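Local coordinates for p-47 protein (Clostridium botulinum E1 str. 'BoNT E Beluga', PDB 5WIX) that is of unknown function but has a tubular lipid-binding (TULIP) fold resembling bactericidal/permeability-increasing protein, which suggests, without proving, that it handles lipids, at residues Tyr21-Val26 with Ser217-Asn222. Residues are numbered along the deposited sequence; the frame is centred on the assembly and turned at random.
Sequences YGWDIV and SKLSTN
An indole N-H reaches across to a loop carbonyl here: NE1 of Trp23 donates to O of Ser220 at 2.7 Å, the one hydrogen bond between the two segments. The bond is nearly straight (164° at the hydrogen), and the oxygen sits at the edge of the indole, close to the ring plane. With CG of Trp23 anti to the carbonyl carbon (chi1 -78°) and the ring turned about CB-CG, NE1 faces the Ser220 carbonyl. Leu219 leans over one face of the same indole: CD1 rides above the ring centre, and CB comes within 3.7 Å of NE1. Both its methyls, CD1 and CD2, lie on one side of O of Gly22, each 3.8 Å away; that oxygen takes a hydrogen bond from Arg214. Further along, CB of Asn222 stands over the face of the Tyr21 ring in a CH-pi contact, 4.0 Å from the centroid and 6° off the normal. Strands 203-210 and 25-30 are antiparallel neighbours in the six-stranded sheet, and the loop after the first lies against the lead-in to the second. Trp23 is buried, with Ile207 and Lys191 beside it; the loop carbonyl satisfies its indole N-H, and that bond and the Leu219 packing together limit the ring's rotation.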
ATOM      1  N   TYR A  21     -10.183  -0.526   2.923  1.00102.30           N
ATOM      2  CA  TYR A  21     -11.150  -0.394   4.007  1.00104.23           C
ATOM      3  C   TYR A  21     -10.811   0.806   4.887  1.00107.99           C
ATOM      4  O   TYR A  21     -10.266   0.647   5.974  1.00106.53           O
ATOM      5  CB  TYR A  21     -11.186  -1.670   4.861  1.00106.83           C
ATOM      6  CG  TYR A  21     -11.741  -2.890   4.149  1.00101.07           C
ATOM      7  CD1 TYR A  21     -13.108  -3.054   3.970  1.00109.17           C
ATOM      8  CD2 TYR A  21     -10.901  -3.879   3.664  1.00 99.66           C
ATOM      9  CE1 TYR A  21     -13.621  -4.165   3.321  1.00110.08           C
ATOM     10  CE2 TYR A  21     -11.406  -4.993   3.017  1.00106.84           C
ATOM     11  CZ  TYR A  21     -12.767  -5.129   2.847  1.00110.99           C
ATOM     12  OH  TYR A  21     -13.278  -6.229   2.202  1.00128.50           O
ATOM     13  N   GLY A  22     -11.118   2.009   4.409  1.00112.06           N
ATOM     14  CA  GLY A  22     -10.921   3.219   5.190  1.00 99.75           C
ATOM     15  C   GLY A  22      -9.496   3.541   5.632  1.00 91.23           C
ATOM     16  O   GLY A  22      -9.268   4.551   6.302  1.00 97.78           O
ATOM     17  N   TRP A  23      -8.537   2.699   5.266  1.00 93.47           N
ATOM     18  CA  TRP A  23      -7.135   2.923   5.615  1.00 91.45           C
ATOM     19  C   TRP A  23      -6.370   3.602   4.481  1.00 88.09           C
ATOM     20  O   TRP A  23      -6.849   3.624   3.342  1.00 85.67           O
ATOM     21  CB  TRP A  23      -6.484   1.591   5.976  1.00 98.97           C
ATOM     22  CG  TRP A  23      -6.842   1.141   7.341  1.00 96.26           C
ATOM     23  CD1 TRP A  23      -7.927   0.412   7.704  1.00 98.23           C
ATOM     24  CD2 TRP A  23      -6.107   1.398   8.540  1.00 96.65           C
ATOM     25  NE1 TRP A  23      -7.916   0.193   9.059  1.00101.21           N
ATOM     26  CE2 TRP A  23      -6.807   0.786   9.595  1.00 95.48           C
ATOM     27  CE3 TRP A  23      -4.919   2.079   8.821  1.00101.45           C
ATOM     28  CZ2 TRP A  23      -6.360   0.837  10.912  1.00 92.23           C
ATOM     29  CZ3 TRP A  23      -4.480   2.129  10.127  1.00103.05           C
ATOM     30  CH2 TRP A  23      -5.200   1.510  11.159  1.00 95.11           C
ATOM     31  N   ASP A  24      -5.183   4.136   4.771  1.00 81.23           N
ATOM     32  CA  ASP A  24      -4.465   4.957   3.764  1.00 89.22           C
ATOM     33  C   ASP A  24      -3.491   4.190   2.871  1.00 84.26           C
ATOM     34  O   ASP A  24      -3.517   4.309   1.641  1.00 83.29           O
ATOM     35  CB  ASP A  24      -3.690   6.092   4.443  1.00 96.03           C
ATOM     36  CG  ASP A  24      -4.531   7.324   4.658  1.00 81.43           C
ATOM     37  OD1 ASP A  24      -5.442   7.579   3.830  1.00 79.14           O
ATOM     38  OD2 ASP A  24      -4.274   8.026   5.662  1.00 70.47           O
ATOM     39  N   ILE A  25      -2.590   3.455   3.503  1.00 81.29           N
ATOM     40  CA  ILE A  25      -1.698   2.559   2.792  1.00 83.35           C
ATOM     41  C   ILE A  25      -1.674   1.256   3.565  1.00 93.65           C
ATOM     42  O   ILE A  25      -1.517   1.263   4.789  1.00 96.85           O
ATOM     43  CB  ILE A  25      -0.272   3.135   2.669  1.00 79.46           C
ATOM     44  CG1 ILE A  25      -0.265   4.379   1.796  1.00 84.91           C
ATOM     45  CG2 ILE A  25       0.666   2.104   2.081  1.00 78.99           C
ATOM     46  CD1 ILE A  25       1.122   4.891   1.491  1.00 92.69           C
ATOM     47  N   VAL A  26      -1.862   0.144   2.866  1.00 88.48           N
ATOM     48  CA  VAL A  26      -1.858  -1.167   3.503  1.00 77.31           C
ATOM     49  C   VAL A  26      -0.732  -1.993   2.898  1.00 67.25           C
ATOM     50  O   VAL A  26      -0.611  -2.048   1.668  1.00 77.87           O
ATOM     51  CB  VAL A  26      -3.215  -1.875   3.321  1.00 70.04           C
ATOM     52  CG1 VAL A  26      -3.229  -3.228   4.016  1.00 59.74           C
ATOM     53  CG2 VAL A  26      -4.340  -0.987   3.829  1.00 62.01           C
ATOM     54  N   SER A 217      -9.127   4.894  15.400  1.00157.85           N
ATOM     55  CA  SER A 217     -10.038   3.942  16.011  1.00144.59           C
ATOM     56  C   SER A 217     -11.391   4.616  16.269  1.00145.67           C
ATOM     57  O   SER A 217     -11.459   5.725  16.814  1.00149.97           O
ATOM     58  CB  SER A 217      -9.448   3.387  17.306  1.00151.81           C
ATOM     59  OG  SER A 217      -9.993   2.115  17.600  1.00163.55           O
ATOM     60  N   LYS A 218     -12.469   3.941  15.884  1.00139.44           N
ATOM     61  CA  LYS A 218     -12.368   2.587  15.355  1.00125.62           C
ATOM     62  C   LYS A 218     -12.421   2.560  13.836  1.00116.51           C
ATOM     63  O   LYS A 218     -13.441   2.891  13.234  1.00111.15           O
ATOM     64  CB  LYS A 218     -13.478   1.697  15.924  1.00133.30           C
ATOM     65  N   LEU A 219     -11.303   2.184  13.225  1.00110.76           N
ATOM     66  CA  LEU A 219     -11.304   1.761  11.837  1.00111.79           C
ATOM     67  C   LEU A 219     -11.287   0.237  11.812  1.00109.60           C
ATOM     68  O   LEU A 219     -10.765  -0.393  12.732  1.00100.67           O
ATOM     69  CB  LEU A 219     -10.109   2.340  11.075  1.00109.26           C
ATOM     70  CG  LEU A 219     -10.308   3.771  10.561  1.00110.96           C
ATOM     71  CD1 LEU A 219      -8.993   4.405  10.106  1.00 92.04           C
ATOM     72  CD2 LEU A 219     -11.336   3.774   9.434  1.00108.90           C
ATOM     73  N   SER A 220     -11.866  -0.347  10.766  1.00107.07           N
ATOM     74  CA  SER A 220     -11.857  -1.794  10.599  1.00110.99           C
ATOM     75  C   SER A 220     -10.442  -2.328  10.506  1.00103.78           C
ATOM     76  O   SER A 220      -9.481  -1.576  10.434  1.00116.26           O
ATOM     77  CB  SER A 220     -12.635  -2.213   9.349  1.00119.42           C
ATOM     78  OG  SER A 220     -13.983  -2.509   9.659  1.00136.29           O
ATOM     79  N   THR A 221     -10.315  -3.641  10.507  1.00 97.66           N
ATOM     80  CA  THR A 221      -9.020  -4.236  10.264  1.00100.32           C
ATOM     81  C   THR A 221      -9.150  -5.201   9.104  1.00104.65           C
ATOM     82  O   THR A 221      -8.165  -5.800   8.670  1.00106.37           O
ATOM     83  CB  THR A 221      -8.463  -4.936  11.519  1.00111.48           C
ATOM     84  OG1 THR A 221      -9.492  -5.731  12.135  1.00121.11           O
ATOM     85  CG2 THR A 221      -7.950  -3.885  12.513  1.00 95.25           C
ATOM     86  N   ASN A 222     -10.371  -5.317   8.583  1.00108.70           N
ATOM     87  CA  ASN A 222     -10.615  -6.136   7.407  1.00119.45           C
ATOM     88  C   ASN A 222      -9.685  -5.696   6.275  1.00112.39           C
ATOM     89  O   ASN A 222      -9.380  -4.517   6.130  1.00115.22           O
ATOM     90  CB  ASN A 222     -12.086  -6.056   6.986  1.00129.07           C
ATOM     91  CG  ASN A 222     -12.632  -7.393   6.504  1.00136.24           C
ATOM     92  OD1 ASN A 222     -11.873  -8.297   6.129  1.00130.92           O
ATOM     93  ND2 ASN A 222     -13.959  -7.522   6.503  1.00134.89           N
TER